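Local coordinates for protein lipase aflb (Neosartorya fumigata, PDB 6IDY) that probably hydrolyses lipid esters as a serine lipase of the alpha/beta-hydrolase fold and binds a calcium ion, at residues 163-168 against 175-180; 231-236 against 359-364; 255-260 against 372-377; 353-358 against 365-370. All blocks are in the same frame, centred on the assembly; numbering follows the deposited sequence.

Contact 1: 163-168 against 175-180; sequences VILVPG and TTYYFN
Leu165 and Tyr177 make the apolar side-chain contact. The Leu165 CB atom sits over the tyrosine ring, 3.8 Å from the Tyr177 centroid and 19° off the ring normal, which meets the geometry of a CH-pi interaction. It is offset toward the CD2–CE2 rim, with Leu165 CB 3.6 Å from Tyr177 CD2. With the leucine CG anti to its carbonyl carbon (chi1 -54°), Leu165 CD1 lies 3.7 Å from Tyr177 CG. The opposite ring face is covered by the CG2 methyl of the preceding residue, Thr176, so the phenol lies between two aliphatic groups.

The direct polar link is a hydrogen bond from Tyr177 OH to Val166 O, 2.6 Å long. The donor approaches 48° out of the carbonyl plane, so it does not follow a lone pair of Val166 O. That oxygen lies at the ring edge, near its plane, and probably also accepts from the backbone N of Trp232 in the adjoining strand.

A water makes the second polar link: it accepts from Gly168 N at 2.8 Å and donates to Thr176 OG1 at 2.7 Å. Thr176 OG1 is in turn bonded to Pro172 O, which ties the bridge into the start of helix 173-178.

The chemistry implies that the buried tyrosine hydroxyl is satisfied by a main-chain acceptor at the end of strand 161-166, while aliphatic groups on both faces, Leu165 CB and Thr176 CG2, limit the rotation of its ring. Together with the water, it links the helix of this beta-alpha-beta unit to the strand that precedes it.

Contact 2: 231-236 against 359-364; sequences SWSQGG and YTHEGV
The Trp232 indole and the His361 imidazole meet at a slant: the five-membered ring and the imidazole have centroids 5.0 Å apart and planes at 47°, neither stacked nor T-shaped. Trp232 NE1 lies over one face of the imidazole, toward its rim, and Trp232 CZ2 comes within 3.5 Å of His361 CD2. Trp232 NE1 donates to His361 O at 3.0 Å, almost straight at 171°, with the acceptor in the indole plane but the N-H above the carbonyl plane, off its lone pairs. Ser260 OG bonds to the same carbonyl, so two groups hold it. On the six-membered ring, Trp232 CZ2 packs against Glu362 CB at 3.7 Å.

Ser233 OG meets the imidazole edge in the ring plane, 2.7 Å from His361 NE2, and either atom could be the donor; the serine OG, anti to its own backbone N (chi1 -174°), is thereby aimed at the ring. His361 ND1 bonds in turn to Asp318 OD2.

Ser233 has a positive phi in the type II' turn from Trp232 to Gly235, between strand 227-232 and helix 235-245. This is the nucleophile elbow of alpha/beta-hydrolases, and Ser233, His361 and Asp318 have the geometry of a catalytic triad.

Contact 3: 255-260 against 372-377; sequences DFIAIS and ALAVDA. With CA (calcium ion), chain D.
Asp255 and Ala377 meet through a calcium ion. From the aspartate CB, which points toward helix 368-379, the chain turns so that CG is anti to the carbonyl carbon (chi1 -76°), bringing the carboxylate toward the helix residue. Asp255 CG lies 3.4 Å from Ala377 O. Beyond it both oxygens bind the calcium almost symmetrically, Asp255 OD2 at 2.5 Å, making the carboxylate bidentate. Asp255 OD1 also comes 3.9 Å from the Ala377 CB methyl. Ala377 O binds the same calcium at 2.2 Å, which explains why Asp255 OD2 and Ala377 O can approach to 3.1 Å without a proton between them.

Two residues along the strand, Ile257 continues the interface by apolar packing: its CG1 is 4.2 Å from Ala377 CB, and its CG2 is equally far from Ala374 CB. Alanines line the helix side, and the short axis segments run 9.5 Å apart, nearly antiparallel at 174°, as in helix-on-sheet packing.

Two waters and the backbone oxygens of His380 and Gly382 bring the donor atoms to seven, a common number for calcium. The site joins an inner strand, near its beginning, to the C-terminal part of an antiparallel helix packed on the sheet of an alpha/beta-hydrolase fold.

Contact 4: 353-358 against 365-370; sequences KPAGGV and LYNPLA
Ala355, in a short 3-10 turn, and Pro368, in the first turn of helix 368-379, bring the two backbones to 6.3 Å between CA atoms. Their side chains touch at one point, where Ala355 CB meets the proline ring at Pro368 CG, 3.7 Å away. Ala355 is also backbone-bonded to Cys395, disulfide-linked to Cys350.

Asn367 does the polar work, using both ends of its amide. Asn367 ND2 donates to Ala355 O at 2.8 Å and 157°; the carbonyl oxygen lies in the amide plane, and the donor arrives in the carbonyl plane on a lone pair. With CG anti to its backbone N (chi1 -178°), OD1 is turned back over the helix start. As the N-cap, Asn367 OD1 accepts from Ala370 N at 3.1 Å in the plane of its carbonyl, and more weakly from Leu369 N. Bonding at both ends fixes the amide's rotation and ties the loop to the helix.

A water makes a second link, donating to Val358 O at 2.9 Å and to Tyr366 OH at 2.7 Å. The phenol also bonds to Glu412 OE2.

Helix 63-73 touches Val358 and Tyr366, helix 405-412 lies against Leu365 and Tyr366, and helix 346-349 packs on Asn367 and Leu369.

How the contacts relate
Contacts 1, 2 and 3 use the neighbouring strands 161-166, 227-232 and 253-259; contact 4 lies outside the sheet. Contact 2 holds the probable active site and lies centrally, its centre about 10, 12 and 13 Å from the centres of contacts 1, 3 and 4. It touches contact 3 through the backbone pairing of Ser231 O with Ile259 N at 2.8 Å, probably a hydrogen bond, and contact 4 where Trp232 CD1 packs on Leu365 CG at 3.8 Å. Contacts 3 and 4 share helix 368-379, contact 4 at its N-terminal start and contact 3 farther along. The calcium ion is 22.9 Å from Ser233 OG.

Contact 1: 163-168 against 175-180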
# COMPACT_ATOMS: atom_id res chain seq x y z
N VAL A 163 13.31 4.24 6.75
CA VAL A 163 12.03 3.55 6.60
C VAL A 163 11.65 3.49 5.12
O VAL A 163 11.49 4.52 4.47
CB VAL A 163 10.89 4.15 7.49
CG1 VAL A 163 9.57 3.41 7.28
CG2 VAL A 163 11.27 4.12 8.97
N ILE A 164 11.52 2.26 4.59
CA ILE A 164 11.16 2.04 3.20
C ILE A 164 9.64 1.97 3.10
O ILE A 164 9.03 1.08 3.70
CB ILE A 164 11.84 0.78 2.59
CG1 ILE A 164 13.38 0.87 2.75
CG2 ILE A 164 11.43 0.60 1.12
CD1 ILE A 164 14.08 -0.44 2.69
N LEU A 165 9.05 2.90 2.34
CA LEU A 165 7.62 2.96 2.12
C LEU A 165 7.29 2.18 0.85
O LEU A 165 7.70 2.57 -0.24
CB LEU A 165 7.12 4.41 2.04
CG LEU A 165 7.48 5.34 3.21
CD1 LEU A 165 7.00 6.75 2.92
CD2 LEU A 165 6.91 4.82 4.54
N VAL A 166 6.60 1.04 1.02
CA VAL A 166 6.24 0.12 -0.07
C VAL A 166 4.79 0.39 -0.50
O VAL A 166 3.90 0.36 0.34
CB VAL A 166 6.52 -1.37 0.29
CG1 VAL A 166 6.23 -2.30 -0.88
CG2 VAL A 166 7.96 -1.56 0.76
N PRO A 167 4.54 0.65 -1.80
CA PRO A 167 3.18 0.98 -2.25
C PRO A 167 2.26 -0.22 -2.37
O PRO A 167 2.71 -1.36 -2.30
CB PRO A 167 3.42 1.61 -3.62
CG PRO A 167 4.61 0.87 -4.13
CD PRO A 167 5.50 0.71 -2.93
N GLY A 168 0.98 0.06 -2.60
CA GLY A 168 -0.05 -0.93 -2.82
C GLY A 168 -0.38 -1.08 -4.29
O GLY A 168 0.29 -0.50 -5.15
N THR A 175 2.80 9.44 -4.68
CA THR A 175 1.50 10.07 -4.45
C THR A 175 0.81 9.47 -3.22
O THR A 175 0.30 10.23 -2.40
CB THR A 175 0.62 10.07 -5.71
OG1 THR A 175 1.30 10.82 -6.72
CG2 THR A 175 -0.73 10.71 -5.47
N THR A 176 0.82 8.12 -3.09
CA THR A 176 0.23 7.39 -1.96
C THR A 176 0.65 7.94 -0.60
O THR A 176 -0.20 8.29 0.22
CB THR A 176 0.58 5.90 -2.05
OG1 THR A 176 -0.01 5.37 -3.23
CG2 THR A 176 0.12 5.08 -0.81
N TYR A 177 1.96 8.03 -0.39
CA TYR A 177 2.53 8.44 0.89
C TYR A 177 2.63 9.94 1.10
O TYR A 177 2.80 10.36 2.23
CB TYR A 177 3.86 7.73 1.09
CG TYR A 177 3.65 6.26 1.34
CD1 TYR A 177 3.03 5.81 2.50
CD2 TYR A 177 4.02 5.31 0.39
CE1 TYR A 177 2.79 4.45 2.72
CE2 TYR A 177 3.81 3.95 0.61
CZ TYR A 177 3.21 3.53 1.79
OH TYR A 177 3.03 2.19 2.04
N TYR A 178 2.46 10.74 0.04
CA TYR A 178 2.46 12.20 0.12
C TYR A 178 1.39 12.66 1.13
O TYR A 178 1.65 13.57 1.92
CB TYR A 178 2.20 12.80 -1.28
CG TYR A 178 2.11 14.30 -1.34
CD1 TYR A 178 3.24 15.08 -1.56
CD2 TYR A 178 0.89 14.96 -1.22
CE1 TYR A 178 3.17 16.47 -1.62
CE2 TYR A 178 0.80 16.35 -1.28
CZ TYR A 178 1.94 17.10 -1.47
OH TYR A 178 1.86 18.47 -1.54
N PHE A 179 0.22 12.00 1.13
CA PHE A 179 -0.92 12.31 1.98
C PHE A 179 -0.98 11.53 3.30
O PHE A 179 -2.01 11.58 3.99
CB PHE A 179 -2.22 12.12 1.19
CG PHE A 179 -2.39 13.05 0.01
CD1 PHE A 179 -2.66 14.41 0.20
CD2 PHE A 179 -2.33 12.57 -1.29
CE1 PHE A 179 -2.84 15.26 -0.88
CE2 PHE A 179 -2.52 13.43 -2.38
CZ PHE A 179 -2.78 14.77 -2.17
N ASN A 180 0.10 10.82 3.68
CA ASN A 180 0.07 10.08 4.94
C ASN A 180 1.47 9.77 5.48
O ASN A 180 2.15 10.69 5.93
CB ASN A 180 -0.82 8.82 4.86
CG ASN A 180 -0.68 8.04 3.59
OD1 ASN A 180 0.25 7.25 3.43
ND2 ASN A 180 -1.60 8.24 2.66
O HOH W 1 0.39 2.72 -3.23

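Contact 2: 231-236 against 359-364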
# COMPACT_ATOMS: atom_id res chain seq x y z
N SER A 231 4.48 -0.86 4.72
CA SER A 231 3.80 -1.21 3.48
C SER A 231 2.30 -0.94 3.54
O SER A 231 1.73 -0.83 4.63
CB SER A 231 4.08 -2.67 3.13
OG SER A 231 3.30 -3.56 3.91
N TRP A 232 1.68 -0.83 2.37
CA TRP A 232 0.24 -0.67 2.22
C TRP A 232 -0.26 -1.69 1.22
O TRP A 232 0.39 -1.91 0.20
CB TRP A 232 -0.15 0.76 1.76
CG TRP A 232 -1.64 0.93 1.54
CD1 TRP A 232 -2.63 0.69 2.45
CD2 TRP A 232 -2.29 1.31 0.33
NE1 TRP A 232 -3.86 0.90 1.88
CE2 TRP A 232 -3.68 1.29 0.57
CE3 TRP A 232 -1.84 1.71 -0.95
CZ2 TRP A 232 -4.63 1.64 -0.41
CZ3 TRP A 232 -2.77 2.05 -1.92
CH2 TRP A 232 -4.14 2.02 -1.64
N SER A 233 -1.41 -2.33 1.51
CA SER A 233 -2.11 -3.25 0.62
C SER A 233 -1.18 -4.38 0.14
O SER A 233 -0.54 -5.03 0.98
CB SER A 233 -2.70 -2.46 -0.55
OG SER A 233 -3.52 -3.24 -1.41
N GLN A 234 -1.04 -4.55 -1.19
CA GLN A 234 -0.16 -5.53 -1.83
C GLN A 234 1.30 -5.37 -1.38
O GLN A 234 2.06 -6.34 -1.44
CB GLN A 234 -0.25 -5.41 -3.35
CG GLN A 234 0.42 -6.56 -4.09
CD GLN A 234 0.98 -6.11 -5.41
OE1 GLN A 234 2.14 -6.34 -5.73
NE2 GLN A 234 0.15 -5.46 -6.21
N GLY A 235 1.67 -4.18 -0.92
CA GLY A 235 3.01 -3.91 -0.37
C GLY A 235 3.44 -4.91 0.67
O GLY A 235 4.63 -5.25 0.75
N GLY A 236 2.47 -5.39 1.46
CA GLY A 236 2.66 -6.42 2.48
C GLY A 236 3.07 -7.74 1.86
O GLY A 236 3.98 -8.41 2.35
N TYR A 359 -13.01 3.06 8.46
CA TYR A 359 -11.71 3.25 7.84
C TYR A 359 -11.56 2.26 6.73
O TYR A 359 -11.55 1.05 6.95
CB TYR A 359 -10.55 3.16 8.85
CG TYR A 359 -10.54 4.34 9.79
CD1 TYR A 359 -11.30 4.34 10.95
CD2 TYR A 359 -9.82 5.50 9.48
CE1 TYR A 359 -11.34 5.44 11.80
CE2 TYR A 359 -9.84 6.61 10.33
CZ TYR A 359 -10.60 6.57 11.49
OH TYR A 359 -10.65 7.64 12.33
N THR A 360 -11.50 2.78 5.51
CA THR A 360 -11.39 2.00 4.28
C THR A 360 -10.00 1.33 4.17
O THR A 360 -9.16 1.52 5.05
CB THR A 360 -11.64 2.94 3.10
OG1 THR A 360 -10.71 4.02 3.20
CG2 THR A 360 -13.07 3.49 3.05
N HIS A 361 -9.78 0.58 3.09
CA HIS A 361 -8.51 -0.09 2.79
C HIS A 361 -7.41 0.98 2.79
O HIS A 361 -6.39 0.80 3.46
CB HIS A 361 -8.64 -0.75 1.41
CG HIS A 361 -7.44 -1.53 0.97
ND1 HIS A 361 -7.08 -2.72 1.58
CD2 HIS A 361 -6.59 -1.29 -0.06
CE1 HIS A 361 -6.02 -3.15 0.93
NE2 HIS A 361 -5.70 -2.33 -0.07
N GLU A 362 -7.64 2.10 2.08
CA GLU A 362 -6.77 3.28 2.00
C GLU A 362 -6.82 4.10 3.29
O GLU A 362 -5.80 4.63 3.70
CB GLU A 362 -7.07 4.14 0.74
CG GLU A 362 -8.47 4.75 0.63
CD GLU A 362 -9.63 3.84 0.26
OE1 GLU A 362 -9.39 2.64 -0.01
OE2 GLU A 362 -10.79 4.32 0.25
N GLY A 363 -7.99 4.14 3.92
CA GLY A 363 -8.25 4.87 5.16
C GLY A 363 -7.39 4.52 6.35
O GLY A 363 -7.16 5.37 7.21
N VAL A 364 -6.89 3.27 6.42
CA VAL A 364 -6.02 2.84 7.53
C VAL A 364 -4.70 3.68 7.51
O VAL A 364 -4.13 3.93 8.58
CB VAL A 364 -5.80 1.30 7.59
CG1 VAL A 364 -5.05 0.89 8.86
CG2 VAL A 364 -7.13 0.55 7.53

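Contact 3: 255-260 against 372-377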
# COMPACT_ATOMS: atom_id res chain seq x y z
N ASP A 255 11.71 -3.83 11.75
CA ASP A 255 10.25 -3.71 11.84
C ASP A 255 9.62 -3.73 10.48
O ASP A 255 10.10 -3.06 9.55
CB ASP A 255 9.85 -2.40 12.56
CG ASP A 255 10.03 -2.43 14.06
OD1 ASP A 255 9.23 -3.10 14.75
OD2 ASP A 255 10.96 -1.76 14.56
N PHE A 256 8.53 -4.47 10.36
CA PHE A 256 7.72 -4.54 9.16
C PHE A 256 6.32 -4.09 9.60
O PHE A 256 5.65 -4.82 10.32
CB PHE A 256 7.75 -5.96 8.53
CG PHE A 256 6.81 -6.31 7.39
CD1 PHE A 256 6.17 -5.32 6.65
CD2 PHE A 256 6.57 -7.64 7.05
CE1 PHE A 256 5.29 -5.65 5.61
CE2 PHE A 256 5.69 -7.97 6.01
CZ PHE A 256 5.06 -6.97 5.30
N ILE A 257 5.94 -2.85 9.25
CA ILE A 257 4.63 -2.28 9.59
C ILE A 257 3.75 -2.44 8.35
O ILE A 257 4.04 -1.87 7.31
CB ILE A 257 4.73 -0.82 10.11
CG1 ILE A 257 5.65 -0.74 11.36
CG2 ILE A 257 3.32 -0.24 10.42
CD1 ILE A 257 6.47 0.57 11.48
N ALA A 258 2.73 -3.28 8.45
CA ALA A 258 1.87 -3.59 7.32
C ALA A 258 0.46 -3.03 7.46
O ALA A 258 -0.32 -3.48 8.29
CB ALA A 258 1.85 -5.10 7.09
N ILE A 259 0.16 -2.01 6.63
CA ILE A 259 -1.14 -1.33 6.60
C ILE A 259 -2.03 -2.05 5.59
O ILE A 259 -1.63 -2.22 4.43
CB ILE A 259 -0.98 0.19 6.26
CG1 ILE A 259 0.15 0.87 7.09
CG2 ILE A 259 -2.31 0.93 6.35
CD1 ILE A 259 0.00 0.88 8.69
N SER A 260 -3.22 -2.51 6.06
CA SER A 260 -4.23 -3.25 5.27
C SER A 260 -3.57 -4.37 4.44
O SER A 260 -3.79 -4.41 3.22
CB SER A 260 -5.01 -2.29 4.36
OG SER A 260 -5.68 -1.30 5.12
N ALA A 372 -0.09 5.51 15.84
CA ALA A 372 0.39 5.28 17.21
C ALA A 372 1.10 3.93 17.31
O ALA A 372 2.12 3.83 17.99
CB ALA A 372 -0.77 5.36 18.19
N LEU A 373 0.60 2.91 16.58
CA LEU A 373 1.23 1.59 16.55
C LEU A 373 2.53 1.61 15.77
O LEU A 373 3.49 0.95 16.18
CB LEU A 373 0.27 0.53 15.99
CG LEU A 373 -0.85 0.08 16.93
CD1 LEU A 373 -1.97 -0.53 16.15
CD2 LEU A 373 -0.33 -0.86 18.04
N ALA A 374 2.58 2.38 14.66
CA ALA A 374 3.79 2.52 13.84
C ALA A 374 4.91 3.16 14.68
O ALA A 374 6.03 2.67 14.67
CB ALA A 374 3.49 3.36 12.61
N VAL A 375 4.58 4.23 15.43
CA VAL A 375 5.49 4.98 16.31
C VAL A 375 5.98 4.07 17.44
O VAL A 375 7.18 3.99 17.69
CB VAL A 375 4.84 6.30 16.82
CG1 VAL A 375 5.67 6.97 17.91
CG2 VAL A 375 4.60 7.26 15.67
N ASP A 376 5.05 3.35 18.08
CA ASP A 376 5.38 2.41 19.16
C ASP A 376 6.29 1.26 18.66
O ASP A 376 7.22 0.89 19.37
CB ASP A 376 4.10 1.88 19.82
CG ASP A 376 4.38 0.88 20.92
OD1 ASP A 376 4.65 1.31 22.06
OD2 ASP A 376 4.36 -0.33 20.62
N ALA A 377 6.03 0.73 17.44
CA ALA A 377 6.83 -0.34 16.83
C ALA A 377 8.27 0.11 16.60
O ALA A 377 9.20 -0.65 16.88
CB ALA A 377 6.22 -0.76 15.50
CA CA D . 10.39 -2.52 16.82
O HOH W 2 12.39 -1.30 16.99
O HOH W 3 11.91 -4.31 16.31

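Contact 4: 353-358 against 365-370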
# COMPACT_ATOMS: atom_id res chain seq x y z
N LYS A 353 -15.33 3.35 19.39
CA LYS A 353 -14.61 4.61 19.56
C LYS A 353 -14.32 5.24 18.18
O LYS A 353 -14.31 4.50 17.19
CB LYS A 353 -13.30 4.39 20.35
CG LYS A 353 -13.47 3.82 21.77
CD LYS A 353 -13.81 4.89 22.80
CE LYS A 353 -13.81 4.35 24.22
NZ LYS A 353 -14.98 3.46 24.48
N PRO A 354 -14.06 6.57 18.08
CA PRO A 354 -13.81 7.19 16.76
C PRO A 354 -12.76 6.50 15.86
O PRO A 354 -13.03 6.33 14.68
CB PRO A 354 -13.41 8.62 17.11
CG PRO A 354 -14.16 8.91 18.35
CD PRO A 354 -14.08 7.61 19.13
N ALA A 355 -11.61 6.09 16.42
CA ALA A 355 -10.54 5.42 15.67
C ALA A 355 -10.92 4.00 15.19
O ALA A 355 -10.25 3.45 14.32
CB ALA A 355 -9.26 5.38 16.49
N GLY A 356 -11.99 3.45 15.75
CA GLY A 356 -12.53 2.15 15.35
C GLY A 356 -13.71 2.28 14.40
O GLY A 356 -14.46 1.32 14.21
N GLY A 357 -13.85 3.46 13.79
CA GLY A 357 -14.93 3.77 12.86
C GLY A 357 -14.71 3.27 11.45
O GLY A 357 -13.99 2.29 11.23
N VAL A 358 -15.36 3.94 10.48
CA VAL A 358 -15.32 3.55 9.06
C VAL A 358 -13.99 3.97 8.42
O VAL A 358 -13.85 5.09 7.92
CB VAL A 358 -16.58 4.04 8.28
CG1 VAL A 358 -16.54 3.58 6.82
CG2 VAL A 358 -17.86 3.55 8.94
N LEU A 365 -4.30 4.21 6.33
CA LEU A 365 -3.11 5.07 6.18
C LEU A 365 -3.23 6.38 6.99
O LEU A 365 -2.21 6.98 7.34
CB LEU A 365 -2.83 5.39 4.70
CG LEU A 365 -2.40 4.22 3.81
CD1 LEU A 365 -2.57 4.57 2.34
CD2 LEU A 365 -0.97 3.78 4.12
N TYR A 366 -4.47 6.84 7.26
CA TYR A 366 -4.68 8.05 8.04
C TYR A 366 -5.35 7.75 9.39
O TYR A 366 -5.85 8.66 10.04
CB TYR A 366 -5.42 9.16 7.24
CG TYR A 366 -6.76 8.77 6.63
CD1 TYR A 366 -7.87 8.55 7.44
CD2 TYR A 366 -6.93 8.74 5.25
CE1 TYR A 366 -9.11 8.23 6.88
CE2 TYR A 366 -8.17 8.43 4.69
CZ TYR A 366 -9.26 8.18 5.51
OH TYR A 366 -10.47 7.86 4.95
N ASN A 367 -5.35 6.47 9.82
CA ASN A 367 -5.95 6.08 11.09
C ASN A 367 -5.04 6.42 12.29
O ASN A 367 -3.85 6.10 12.25
CB ASN A 367 -6.35 4.59 11.09
CG ASN A 367 -7.01 4.18 12.36
OD1 ASN A 367 -6.36 3.81 13.34
ND2 ASN A 367 -8.33 4.26 12.41
N PRO A 368 -5.56 7.06 13.37
CA PRO A 368 -4.69 7.44 14.50
C PRO A 368 -4.06 6.28 15.24
O PRO A 368 -2.92 6.41 15.69
CB PRO A 368 -5.61 8.28 15.40
CG PRO A 368 -6.98 7.92 15.00
CD PRO A 368 -6.95 7.54 13.57
N LEU A 369 -4.78 5.14 15.36
CA LEU A 369 -4.25 3.94 16.01
C LEU A 369 -3.13 3.33 15.14
O LEU A 369 -2.10 2.95 15.69
CB LEU A 369 -5.37 2.91 16.29
CG LEU A 369 -4.95 1.56 16.91
CD1 LEU A 369 -4.46 1.72 18.36
CD2 LEU A 369 -6.06 0.53 16.80
N ALA A 370 -3.31 3.32 13.80
CA ALA A 370 -2.29 2.82 12.86
C ALA A 370 -0.97 3.58 13.06
O ALA A 370 0.08 2.95 13.18
CB ALA A 370 -2.77 2.97 11.43
O HOH W 4 -12.00 5.74 5.76